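Local coordinates for hemolysin BL lytic component L1 (Bacillus cereus, PDB 7NMQ), which serves as a lytic component of the hemolysin BL enterotoxin and, as an alpha-helical pore-forming toxin, probably helps to open pores in host cell membranes, at residues 18-23 / 301-306. Numbering follows the deposited sequence.
Sequences GSHILV and ILSLTN
His20 reaches from helix 10-33 to Ser303 on helix 275-325, and these two side chains make the whole direct contact between 18-23 and 301-306 in the elongated helical bundle of this ClyA-like toxin. It is a worked example of how two short segments of a bundle can be linked through one polar bridge: the backbones stay well apart, 8.9 Å between the CA atoms of His20 and Ser303, and only 68 Å² of surface is buried.

The close part is the outer edge of the imidazole. With CG placed anti to its carbonyl carbon (chi1 -54°), His20 extends its ring across the gap, so that NE2 donates to Ser303 OG at 3.2 Å. The hydroxyl oxygen lies almost in the ring plane, but the N-H...O angle of 136° makes the bond distinctly bent. Beside it, CD2 of the ring comes within 4.0 Å of Ser303 CB, a marginal carbon contact. In the conformer described, Ser19 OG sits over one ring face, 3.6 Å above the plane and displaced toward the rim.

More tightly packed surroundings lie to the flank, where Ile21 and Leu304 do not touch each other but both meet Ile77 of helix 45-103. The polar bridge itself is looser and partly hydrated: His20 is partly exposed, and a water fills the remaining corner of a triangle with the ring and the hydroxyl. Ser303, by contrast, is buried, and its OG also hydrogen-bonds Glu16 OE1, a carboxylate one turn before His20 that probably polarises the hydroxyl. Ser303 was modelled in two conformers, so the bonds to its OG are described for one of them and may not all persist in the other. Here the water lies 3.0 Å from His20 NE2 and donates a 2.7 Å hydrogen bond to Ser303 OG.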
# COMPACT_ATOMS: atom_id res chain seq x y z
N GLY A 18 5.06 -0.08 -1.97
CA GLY A 18 5.42 0.24 -0.58
C GLY A 18 4.48 1.27 0.02
O GLY A 18 4.09 1.14 1.19
N SER A 19 4.11 2.28 -0.76
CA SER A 19 3.19 3.36 -0.36
C SER A 19 1.80 2.80 -0.09
O SER A 19 1.14 3.29 0.83
CB SER A 19 3.17 4.48 -1.37
OG SER A 19 2.29 4.21 -2.45
N HIS A 20 1.35 1.83 -0.88
CA HIS A 20 0.01 1.26 -0.66
C HIS A 20 0.03 0.40 0.61
O HIS A 20 -0.99 0.37 1.29
CB HIS A 20 -0.47 0.44 -1.85
CG HIS A 20 -0.45 1.18 -3.14
ND1 HIS A 20 -0.86 2.49 -3.24
CD2 HIS A 20 -0.09 0.77 -4.39
CE1 HIS A 20 -0.72 2.87 -4.52
NE2 HIS A 20 -0.28 1.82 -5.22
N ILE A 21 1.11 -0.33 0.85
CA ILE A 21 1.23 -1.15 2.07
C ILE A 21 1.14 -0.23 3.29
O ILE A 21 0.44 -0.58 4.22
CB ILE A 21 2.53 -1.99 2.08
CG1 ILE A 21 2.45 -3.09 1.04
CG2 ILE A 21 2.84 -2.57 3.43
CD1 ILE A 21 3.77 -3.76 0.78
N LEU A 22 1.86 0.86 3.30
CA LEU A 22 1.79 1.82 4.44
C LEU A 22 0.35 2.28 4.66
O LEU A 22 -0.13 2.25 5.84
CB LEU A 22 2.71 3.01 4.18
CG LEU A 22 2.63 4.10 5.26
CD1 LEU A 22 3.16 3.57 6.58
CD2 LEU A 22 3.41 5.32 4.81
N VAL A 23 -0.33 2.67 3.60
CA VAL A 23 -1.70 3.21 3.72
C VAL A 23 -2.63 2.10 4.23
O VAL A 23 -3.44 2.36 5.15
CB VAL A 23 -2.18 3.81 2.40
CG1 VAL A 23 -3.66 4.06 2.42
CG2 VAL A 23 -1.33 5.03 2.05
N ILE A 301 -3.61 -3.48 -6.60
CA ILE A 301 -3.78 -4.41 -7.74
C ILE A 301 -3.13 -3.76 -8.95
O ILE A 301 -2.47 -4.51 -9.72
CB ILE A 301 -5.24 -4.76 -7.95
CG1 ILE A 301 -5.71 -5.70 -6.84
CG2 ILE A 301 -5.46 -5.40 -9.31
CD1 ILE A 301 -7.20 -5.76 -6.67
N LEU A 302 -3.35 -2.47 -9.19
CA LEU A 302 -2.76 -1.80 -10.38
C LEU A 302 -1.24 -1.90 -10.30
O LEU A 302 -0.58 -2.20 -11.31
CB LEU A 302 -3.16 -0.33 -10.44
CG LEU A 302 -4.56 -0.04 -10.91
CD1 LEU A 302 -4.78 1.46 -10.91
CD2 LEU A 302 -4.83 -0.62 -12.27
N SER A 303 -0.65 -1.68 -9.14
CA SER A 303 0.83 -1.66 -8.99
C SER A 303 1.40 -3.08 -9.14
O SER A 303 2.53 -3.23 -9.67
CB SER A 303 1.24 -1.00 -7.72
OG SER A 303 0.89 0.37 -7.77
N LEU A 304 0.68 -4.10 -8.70
CA LEU A 304 1.15 -5.48 -8.90
C LEU A 304 0.98 -5.88 -10.36
O LEU A 304 1.79 -6.67 -10.84
CB LEU A 304 0.35 -6.39 -7.97
CG LEU A 304 0.79 -6.35 -6.53
CD1 LEU A 304 -0.17 -7.14 -5.72
CD2 LEU A 304 2.17 -6.88 -6.35
N THR A 305 -0.07 -5.41 -11.02
CA THR A 305 -0.25 -5.65 -12.48
C THR A 305 0.96 -5.06 -13.21
O THR A 305 1.47 -5.72 -14.14
CB THR A 305 -1.59 -5.09 -12.94
OG1 THR A 305 -2.63 -5.81 -12.27
CG2 THR A 305 -1.79 -5.22 -14.43
N ASN A 306 1.45 -3.93 -12.76
CA ASN A 306 2.63 -3.30 -13.40
C ASN A 306 3.85 -4.18 -13.14
O ASN A 306 4.63 -4.41 -14.07
CB ASN A 306 2.86 -1.88 -12.91
CG ASN A 306 3.94 -1.19 -13.70
OD1 ASN A 306 3.94 -1.22 -14.93
ND2 ASN A 306 4.90 -0.63 -13.00
O HOH W 1 -1.25 2.01 -8.10